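Local coordinates for protein N5-Carboxyaminoimidazole ribonucleotide synthetase (Staphylococcus aureus subsp. aureus, PDB 3ORQ) that catalyses the ATP-dependent carboxylation of 5-aminoimidazole ribonucleotide with bicarbonate to N5-carboxyaminoimidazole ribonucleotide, a step of purine biosynthesis, at residues K311-M316 against H354-T359; F209-E214 against G279-E284; A285-Q290 against N305-L310. One frame throughout, in Å; residues are numbered along the deposited sequence.

Contact 1. Residues K311-M316 against H354-T359; sequences KPAVMM and HMTVLT
M316 and M355, both selenomethionines in this crystal, face each other as a hydrogen-bonded antiparallel pair. M316 N gives M355 O a bond of 2.9 Å, and M355 N returns a bond of 3.0 Å to M316 O. V314 and V357 form the next such reciprocal pair. This is the tight, buried end. M316 CB rests on M355 CG at 3.7 Å before the rest of M316 turns away toward M369 of helix 362-372. M315, on the other face, has CG anti to its own N (chi1 178°), and two further bends bring its CE to 3.6 Å from H354 CB. Its selenium approaches the imidazole obliquely, 4.9 Å from the ring centre. T356 OG1 lies at the edge of that ring, in its plane, while outside these segments H339 stacks on the ring and Y341 OH bonds to ND1.

The other end is looser and partly exposed. There a single backbone bond links the segments, from T359 N to P312 O at 2.9 Å. The extended K311 crosses L358 at a slant, its CD 3.9 Å from L358 CB, and carries its ammonium to a salt bridge with E308 of the second subunit. Between the two ends, A313 CB touches L358 CD2 at 4.0 Å. With strand 221-227 on the far side of 313-319, and helix 362-372 laid over V314 and M316, this is the antiparallel pairing by which the C-terminal domain extends the large sheet begun in the ATP-grasp domain.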
loop_
_atom_site.group_PDB
_atom_site.type_symbol
_atom_site.label_atom_id
_atom_site.label_comp_id
_atom_site.label_asym_id
_atom_site.label_seq_id
_atom_site.Cartn_x
_atom_site.Cartn_y
_atom_site.Cartn_z
ATOM N N LYS A 311 7.865 -4.986 12.800
ATOM C CA LYS A 311 7.448 -4.549 14.109
ATOM C C LYS A 311 6.197 -5.327 14.525
ATOM O O LYS A 311 5.328 -5.589 13.676
ATOM C CB LYS A 311 7.143 -3.045 14.053
ATOM C CG LYS A 311 7.168 -2.363 15.417
ATOM C CD LYS A 311 7.101 -0.841 15.294
ATOM C CE LYS A 311 6.934 -0.211 16.725
ATOM N NZ LYS A 311 6.732 1.238 16.632
ATOM N N PRO A 312 6.075 -5.676 15.832
ATOM C CA PRO A 312 4.943 -6.465 16.283
ATOM C C PRO A 312 3.701 -5.613 16.157
ATOM O O PRO A 312 3.824 -4.372 15.990
ATOM C CB PRO A 312 5.220 -6.703 17.768
ATOM C CG PRO A 312 6.718 -6.530 17.953
ATOM C CD PRO A 312 7.066 -5.433 16.913
ATOM N N ALA A 313 2.515 -6.248 16.248
ATOM C CA ALA A 313 1.301 -5.572 15.843
ATOM C C ALA A 313 0.045 -6.106 16.494
ATOM O O ALA A 313 -0.043 -7.267 16.856
ATOM C CB ALA A 313 1.165 -5.593 14.297
ATOM N N VAL A 314 -0.930 -5.226 16.640
ATOM C CA VAL A 314 -2.194 -5.575 17.226
ATOM C C VAL A 314 -3.215 -5.029 16.264
ATOM O O VAL A 314 -3.303 -3.803 16.048
ATOM C CB VAL A 314 -2.371 -4.882 18.596
ATOM C CG1 VAL A 314 -3.740 -5.186 19.153
ATOM C CG2 VAL A 314 -1.334 -5.370 19.561
HETATM N N MSE A 315 -3.962 -5.917 15.637
HETATM C CA MSE A 315 -4.892 -5.444 14.641
HETATM C C MSE A 315 -6.315 -5.652 15.158
HETATM O O MSE A 315 -6.621 -6.721 15.698
HETATM C CB MSE A 315 -4.697 -6.241 13.367
HETATM C CG MSE A 315 -5.692 -5.827 12.275
HETATM SE SE MSE A 315 -6.193 -7.327 11.174
HETATM C CE MSE A 315 -8.064 -6.990 11.271
HETATM N N MSE A 316 -7.171 -4.642 15.001
HETATM C CA MSE A 316 -8.577 -4.717 15.450
HETATM C C MSE A 316 -9.465 -4.618 14.230
HETATM O O MSE A 316 -9.239 -3.758 13.383
HETATM C CB MSE A 316 -8.937 -3.561 16.395
HETATM C CG MSE A 316 -7.990 -3.337 17.554
HETATM SE SE MSE A 316 -7.944 -4.850 18.766
HETATM C CE MSE A 316 -9.758 -4.772 19.450
ATOM N N HIS A 354 -10.477 -1.871 9.266
ATOM C CA HIS A 354 -9.679 -2.373 10.374
ATOM C C HIS A 354 -8.598 -1.344 10.715
ATOM O O HIS A 354 -8.346 -0.365 9.982
ATOM C CB HIS A 354 -9.069 -3.745 10.051
ATOM C CG HIS A 354 -8.009 -3.701 8.978
ATOM N ND1 HIS A 354 -8.292 -3.870 7.640
ATOM C CD2 HIS A 354 -6.664 -3.523 9.057
ATOM C CE1 HIS A 354 -7.171 -3.789 6.934
ATOM N NE2 HIS A 354 -6.169 -3.557 7.772
HETATM N N MSE A 355 -7.960 -1.572 11.847
HETATM C CA MSE A 355 -6.891 -0.730 12.271
HETATM C C MSE A 355 -5.724 -1.614 12.696
HETATM O O MSE A 355 -5.906 -2.708 13.236
HETATM C CB MSE A 355 -7.346 0.204 13.408
HETATM C CG MSE A 355 -8.073 -0.455 14.548
HETATM SE SE MSE A 355 -8.499 0.889 15.919
HETATM C CE MSE A 355 -9.215 2.130 14.811
ATOM N N THR A 356 -4.529 -1.140 12.428
ATOM C CA THR A 356 -3.356 -1.895 12.781
ATOM C C THR A 356 -2.445 -0.988 13.572
ATOM O O THR A 356 -1.991 0.070 13.067
ATOM C CB THR A 356 -2.619 -2.360 11.534
ATOM O OG1 THR A 356 -3.472 -3.264 10.818
ATOM C CG2 THR A 356 -1.294 -3.072 11.906
ATOM N N VAL A 357 -2.176 -1.414 14.793
ATOM C CA VAL A 357 -1.360 -0.658 15.706
ATOM C C VAL A 357 0.003 -1.326 15.829
ATOM O O VAL A 357 0.137 -2.381 16.397
ATOM C CB VAL A 357 -2.041 -0.570 17.077
ATOM C CG1 VAL A 357 -1.361 0.432 17.931
ATOM C CG2 VAL A 357 -3.564 -0.221 16.927
ATOM N N LEU A 358 1.023 -0.692 15.300
ATOM C CA LEU A 358 2.367 -1.227 15.441
ATOM C C LEU A 358 2.820 -0.907 16.832
ATOM O O LEU A 358 2.583 0.193 17.311
ATOM C CB LEU A 358 3.308 -0.601 14.415
ATOM C CG LEU A 358 2.952 -0.881 12.942
ATOM C CD1 LEU A 358 3.980 -0.226 11.994
ATOM C CD2 LEU A 358 2.874 -2.398 12.700
ATOM N N THR A 359 3.454 -1.869 17.497
ATOM C CA THR A 359 3.800 -1.673 18.917
ATOM C C THR A 359 5.026 -2.491 19.339
ATOM O O THR A 359 5.227 -3.610 18.859
ATOM C CB THR A 359 2.602 -2.064 19.813
ATOM O OG1 THR A 359 2.881 -1.788 21.198
ATOM C CG2 THR A 359 2.273 -3.541 19.640
#

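Contact 2. Residues F209-E214 against G279-E284; sequences FFPLQE and GHYSIE
Y281 reaches Q213 with its ring and P211 and F210 with its hydroxyl, and it has more surface buried here than any other residue. Its CG stands between its own N and carbonyl carbon (chi1 74°), an orientation that carries the ring across to strand 207-218. The hydroxyl ends among P211 and F210, with Y281 OH 3.6 Å from P211 CG. F210 CB lies 4.0 Å from the same Y281 OH. The side chains of Q213 and Y281 cross at about a right angle, amide and ring planes 71° apart, with Q213 CD 3.8 Å from Y281 CE1.

In the ATP-grasp domain, strand 207-218 is a central member of the large antiparallel sheet, and the type I turn from G279 to S282 leads into helix 282-285, so the tyrosine ties that turn to the sheet. The side chain of Q213 is about 12 Å from the bound ADP.

F210, the third main contributor, brings its ring obliquely to S282, with F210 CE2 3.9 Å from S282 CB. That CB also lies over one face of the Y281 ring, toward its rim. S282 itself is pinned by the turn: S282 OG gives G279 O a bond of 2.7 Å, nearly in line with the carbonyl, and S282 N gives the same G279 O a second one of 3.1 Å. I307 packs on F210 from outside the two segments, and V227 of strand 221-227 packs against Y281.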
loop_
_atom_site.group_PDB
_atom_site.type_symbol
_atom_site.label_atom_id
_atom_site.label_comp_id
_atom_site.label_asym_id
_atom_site.label_seq_id
_atom_site.Cartn_x
_atom_site.Cartn_y
_atom_site.Cartn_z
ATOM N N PHE A 209 5.812 -18.654 4.566
ATOM C CA PHE A 209 4.974 -18.587 5.736
ATOM C C PHE A 209 5.108 -17.213 6.386
ATOM O O PHE A 209 6.224 -16.758 6.638
ATOM C CB PHE A 209 5.393 -19.660 6.761
ATOM C CG PHE A 209 5.192 -21.065 6.299
ATOM C CD1 PHE A 209 6.219 -21.750 5.654
ATOM C CD2 PHE A 209 3.984 -21.732 6.552
ATOM C CE1 PHE A 209 6.051 -23.100 5.251
ATOM C CE2 PHE A 209 3.793 -23.078 6.137
ATOM C CZ PHE A 209 4.841 -23.756 5.494
ATOM N N PHE A 210 3.980 -16.577 6.664
ATOM C CA PHE A 210 3.939 -15.379 7.470
ATOM C C PHE A 210 4.085 -15.756 8.946
ATOM O O PHE A 210 3.908 -16.915 9.310
ATOM C CB PHE A 210 2.584 -14.646 7.216
ATOM C CG PHE A 210 2.546 -13.948 5.873
ATOM C CD1 PHE A 210 2.364 -14.687 4.706
ATOM C CD2 PHE A 210 2.772 -12.563 5.766
ATOM C CE1 PHE A 210 2.388 -14.049 3.447
ATOM C CE2 PHE A 210 2.814 -11.923 4.500
ATOM C CZ PHE A 210 2.618 -12.655 3.354
ATOM N N PRO A 211 4.437 -14.782 9.801
ATOM C CA PRO A 211 4.481 -15.033 11.256
ATOM C C PRO A 211 3.143 -15.572 11.785
ATOM O O PRO A 211 2.077 -15.108 11.388
ATOM C CB PRO A 211 4.740 -13.631 11.855
ATOM C CG PRO A 211 4.969 -12.656 10.623
ATOM C CD PRO A 211 5.146 -13.530 9.415
ATOM N N LEU A 212 3.206 -16.535 12.703
ATOM C CA LEU A 212 2.021 -17.064 13.378
ATOM C C LEU A 212 1.267 -15.940 14.042
ATOM O O LEU A 212 1.850 -15.053 14.647
ATOM C CB LEU A 212 2.435 -18.101 14.411
ATOM C CG LEU A 212 1.312 -18.986 14.927
ATOM C CD1 LEU A 212 0.781 -20.017 13.860
ATOM C CD2 LEU A 212 1.741 -19.657 16.287
ATOM N N GLN A 213 -0.047 -15.947 13.894
ATOM C CA GLN A 213 -0.844 -14.867 14.408
ATOM C C GLN A 213 -1.848 -15.389 15.431
ATOM O O GLN A 213 -2.325 -16.523 15.330
ATOM C CB GLN A 213 -1.507 -14.051 13.269
ATOM C CG GLN A 213 -2.121 -14.823 12.136
ATOM C CD GLN A 213 -1.485 -14.575 10.766
ATOM O OE1 GLN A 213 -0.443 -13.942 10.615
ATOM N NE2 GLN A 213 -2.122 -15.129 9.758
ATOM N N GLU A 214 -2.117 -14.574 16.446
ATOM C CA GLU A 214 -2.976 -14.972 17.548
ATOM C C GLU A 214 -4.305 -14.191 17.470
ATOM O O GLU A 214 -4.325 -12.968 17.347
ATOM C CB GLU A 214 -2.275 -14.702 18.878
ATOM C CG GLU A 214 -3.175 -14.867 20.066
ATOM C CD GLU A 214 -2.575 -14.368 21.372
ATOM O OE1 GLU A 214 -3.375 -14.173 22.328
ATOM O OE2 GLU A 214 -1.344 -14.172 21.443
ATOM N N GLY A 279 -4.778 -11.788 8.472
ATOM C CA GLY A 279 -3.495 -11.469 7.814
ATOM C C GLY A 279 -3.330 -10.014 7.462
ATOM O O GLY A 279 -2.290 -9.621 6.889
ATOM N N HIS A 280 -4.351 -9.202 7.743
ATOM C CA HIS A 280 -4.333 -7.801 7.296
ATOM C C HIS A 280 -3.178 -6.995 7.877
ATOM O O HIS A 280 -2.644 -6.101 7.168
ATOM C CB HIS A 280 -5.647 -7.087 7.488
ATOM C CG HIS A 280 -6.765 -7.682 6.696
ATOM N ND1 HIS A 280 -6.554 -8.541 5.643
ATOM C CD2 HIS A 280 -8.108 -7.602 6.845
ATOM C CE1 HIS A 280 -7.713 -8.949 5.161
ATOM N NE2 HIS A 280 -8.673 -8.385 5.866
ATOM N N TYR A 281 -2.732 -7.385 9.096
ATOM C CA TYR A 281 -1.694 -6.653 9.819
ATOM C C TYR A 281 -0.405 -6.599 8.963
ATOM O O TYR A 281 0.432 -5.673 9.106
ATOM C CB TYR A 281 -1.406 -7.312 11.170
ATOM C CG TYR A 281 -0.629 -8.586 10.947
ATOM C CD1 TYR A 281 -1.294 -9.759 10.597
ATOM C CD2 TYR A 281 0.759 -8.578 10.926
ATOM C CE1 TYR A 281 -0.603 -10.893 10.293
ATOM C CE2 TYR A 281 1.473 -9.754 10.648
ATOM C CZ TYR A 281 0.781 -10.904 10.316
ATOM O OH TYR A 281 1.440 -12.082 10.013
ATOM N N SER A 282 -0.220 -7.602 8.092
ATOM C CA SER A 282 1.052 -7.766 7.356
ATOM C C SER A 282 1.286 -6.607 6.393
ATOM O O SER A 282 2.418 -6.362 5.910
ATOM C CB SER A 282 1.044 -9.084 6.566
ATOM O OG SER A 282 0.001 -9.094 5.611
ATOM N N ILE A 283 0.223 -5.870 6.102
ATOM C CA ILE A 283 0.413 -4.668 5.267
ATOM C C ILE A 283 1.358 -3.706 5.964
ATOM O O ILE A 283 2.271 -3.225 5.362
ATOM C CB ILE A 283 -0.884 -3.970 4.933
ATOM C CG1 ILE A 283 -1.651 -4.789 3.921
ATOM C CG2 ILE A 283 -0.611 -2.593 4.320
ATOM C CD1 ILE A 283 -3.167 -4.460 3.915
ATOM N N GLU A 284 1.125 -3.396 7.231
ATOM C CA GLU A 284 2.028 -2.440 7.894
ATOM C C GLU A 284 3.253 -3.090 8.540
ATOM O O GLU A 284 4.334 -2.468 8.614
ATOM C CB GLU A 284 1.278 -1.641 8.958
ATOM C CG GLU A 284 0.314 -0.551 8.397
ATOM C CD GLU A 284 -0.965 -1.161 7.906
ATOM O OE1 GLU A 284 -1.180 -2.340 8.242
ATOM O OE2 GLU A 284 -1.727 -0.502 7.158
#

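Contact 3. Residues A285-Q290 against N305-L310; sequences ACDYSQ and NSIELL
D287 curls its carboxylate over the backbone of E308, filling the angle between that residue's N and CB. With CG placed between its own N and carbonyl carbon (chi1 49°), D287 OD1 takes the hydrogen of E308 N at 2.9 Å. The N-H comes from above the carboxylate plane, 40° out of it. D287 OD2 rests on E308 CB at 3.5 Å, and a water at the edge of the Y288 ring, in its plane, donates to both D287 OD2 and S306 O. A longer bond of 3.3 Å from D287 N to E308 O closes the other side.

Two branched side chains plug the hollows at either end of this clasp. I307 pushes CG2 into the notch between C286 and D287, 3.8 Å from C286 CB; the same side chain also packs on F210 and P211 of strand 207-218. L310 lays CD1 over the C286-D287 peptide, 3.9 Å from D287 N, while its own N binds A285 O at 2.8 Å. L309 starts out away from the other segment, then swings CD1 back to within 3.7 Å of A285 CB, methyl against methyl.

The outer side meets the second subunit. E308 OE1 makes a salt bridge to K311 of that chain, which probably eases the nearness of the D287 and E308 carboxylates, and L310 packs on L310 of the same neighbour. C286 and L309 form an isolated, antiparallel-like bridge that, with the D287 and L310 bonds, joins the loops before and after helix 290-298 where they meet the second subunit.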
loop_
_atom_site.group_PDB
_atom_site.type_symbol
_atom_site.label_atom_id
_atom_site.label_comp_id
_atom_site.label_asym_id
_atom_site.label_seq_id
_atom_site.Cartn_x
_atom_site.Cartn_y
_atom_site.Cartn_z
ATOM N N ALA A 285 3.093 -4.324 9.010
ATOM C CA ALA A 285 4.078 -4.934 9.945
ATOM C C ALA A 285 5.155 -5.795 9.299
ATOM O O ALA A 285 6.190 -6.048 9.925
ATOM C CB ALA A 285 3.351 -5.718 10.999
ATOM N N CYS A 286 4.952 -6.206 8.052
ATOM C CA CYS A 286 5.892 -7.173 7.388
ATOM C C CYS A 286 6.536 -6.528 6.204
ATOM O O CYS A 286 6.056 -5.494 5.721
ATOM C CB CYS A 286 5.160 -8.455 6.914
ATOM S SG CYS A 286 4.454 -9.448 8.251
ATOM N N ASP A 287 7.589 -7.151 5.695
ATOM C CA ASP A 287 8.257 -6.597 4.520
ATOM C C ASP A 287 7.498 -6.948 3.236
ATOM O O ASP A 287 7.796 -6.401 2.153
ATOM C CB ASP A 287 9.727 -7.056 4.455
ATOM C CG ASP A 287 9.896 -8.570 4.644
ATOM O OD1 ASP A 287 8.901 -9.275 4.930
ATOM O OD2 ASP A 287 11.036 -9.067 4.512
ATOM N N TYR A 288 6.546 -7.881 3.351
ATOM C CA TYR A 288 5.613 -8.237 2.263
ATOM C C TYR A 288 4.249 -8.424 2.925
ATOM O O TYR A 288 4.179 -8.892 4.060
ATOM C CB TYR A 288 5.963 -9.565 1.608
ATOM C CG TYR A 288 7.350 -9.634 0.955
ATOM C CD1 TYR A 288 8.453 -10.084 1.700
ATOM C CD2 TYR A 288 7.541 -9.292 -0.380
ATOM C CE1 TYR A 288 9.716 -10.169 1.156
ATOM C CE2 TYR A 288 8.848 -9.339 -0.961
ATOM C CZ TYR A 288 9.918 -9.793 -0.160
ATOM O OH TYR A 288 11.191 -9.894 -0.677
ATOM N N SER A 289 3.165 -8.081 2.235
ATOM C CA SER A 289 1.838 -8.361 2.798
ATOM C C SER A 289 1.278 -9.606 2.157
ATOM O O SER A 289 1.773 -10.049 1.144
ATOM C CB SER A 289 0.866 -7.179 2.578
ATOM O OG SER A 289 0.254 -7.264 1.294
ATOM N N GLN A 290 0.201 -10.131 2.713
ATOM C CA GLN A 290 -0.380 -11.360 2.195
ATOM C C GLN A 290 -0.973 -11.144 0.819
ATOM O O GLN A 290 -1.146 -12.099 0.054
ATOM C CB GLN A 290 -1.412 -11.930 3.181
ATOM C CG GLN A 290 -2.533 -11.005 3.565
ATOM C CD GLN A 290 -3.695 -11.711 4.235
ATOM O OE1 GLN A 290 -4.554 -11.062 4.836
ATOM N NE2 GLN A 290 -3.757 -13.025 4.105
ATOM N N ASN A 305 11.688 -16.179 0.261
ATOM C CA ASN A 305 11.841 -17.403 1.034
ATOM C C ASN A 305 11.340 -17.259 2.443
ATOM O O ASN A 305 10.858 -18.227 3.019
ATOM C CB ASN A 305 13.308 -17.861 1.036
ATOM C CG ASN A 305 13.773 -18.313 -0.357
ATOM O OD1 ASN A 305 14.878 -17.986 -0.794
ATOM N ND2 ASN A 305 12.896 -19.039 -1.075
ATOM N N SER A 306 11.451 -16.061 3.011
ATOM C CA SER A 306 10.879 -15.842 4.333
ATOM C C SER A 306 10.204 -14.495 4.417
ATOM O O SER A 306 10.448 -13.620 3.597
ATOM C CB SER A 306 11.944 -15.995 5.442
ATOM O OG SER A 306 12.795 -14.869 5.427
ATOM N N ILE A 307 9.338 -14.339 5.408
ATOM C CA ILE A 307 8.715 -13.058 5.674
ATOM C C ILE A 307 9.197 -12.499 7.010
ATOM O O ILE A 307 9.311 -13.241 7.993
ATOM C CB ILE A 307 7.185 -13.167 5.610
ATOM C CG1 ILE A 307 6.779 -13.412 4.148
ATOM C CG2 ILE A 307 6.541 -11.845 6.043
ATOM C CD1 ILE A 307 5.799 -14.466 4.056
ATOM N N GLU A 308 9.527 -11.208 7.034
ATOM C CA GLU A 308 10.071 -10.616 8.258
ATOM C C GLU A 308 8.999 -9.829 8.923
ATOM O O GLU A 308 8.342 -9.032 8.271
ATOM C CB GLU A 308 11.247 -9.679 7.984
ATOM C CG GLU A 308 12.566 -10.364 7.854
ATOM C CD GLU A 308 13.750 -9.397 7.817
ATOM O OE1 GLU A 308 14.740 -9.734 7.108
ATOM O OE2 GLU A 308 13.707 -8.326 8.495
ATOM N N LEU A 309 8.830 -10.020 10.220
ATOM C CA LEU A 309 8.018 -9.086 11.006
ATOM C C LEU A 309 8.911 -7.891 11.417
ATOM O O LEU A 309 9.785 -8.025 12.302
ATOM C CB LEU A 309 7.398 -9.806 12.216
ATOM C CG LEU A 309 6.481 -9.016 13.149
ATOM C CD1 LEU A 309 5.198 -8.623 12.469
ATOM C CD2 LEU A 309 6.174 -9.893 14.316
ATOM N N LEU A 310 8.719 -6.745 10.786
ATOM C CA LEU A 310 9.513 -5.507 11.060
ATOM C C LEU A 310 9.129 -4.870 12.415
ATOM O O LEU A 310 9.964 -4.305 13.118
ATOM C CB LEU A 310 9.318 -4.508 9.919
ATOM C CG LEU A 310 9.672 -5.066 8.529
ATOM C CD1 LEU A 310 9.339 -4.091 7.383
ATOM C CD2 LEU A 310 11.174 -5.511 8.468
HETATM O O HOH W 1 12.046 -11.155 3.615
#

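Contact 2 is buried, packed inside the ATP-grasp domain between strand 207-218 and the turn before helix 282-285; it rests on side-chain packing round a tyrosine and a phenylalanine. Contact 1 is regular strand pairing, buried for most of its length but partly exposed at its K311 end. Contact 3 is the most exposed, joining two loops by mixed backbone, carboxylate and water bonds. The three are continuous. A285 of contact 3 packs on A313 and L358 of contact 1, H280 of contact 2 packs on H354 and M315 of contact 1, and S282 OG probably bonds to Q290 N. Contacts 1 and 2 share the large antiparallel sheet, while contacts 1 and 3 both reach the second subunit.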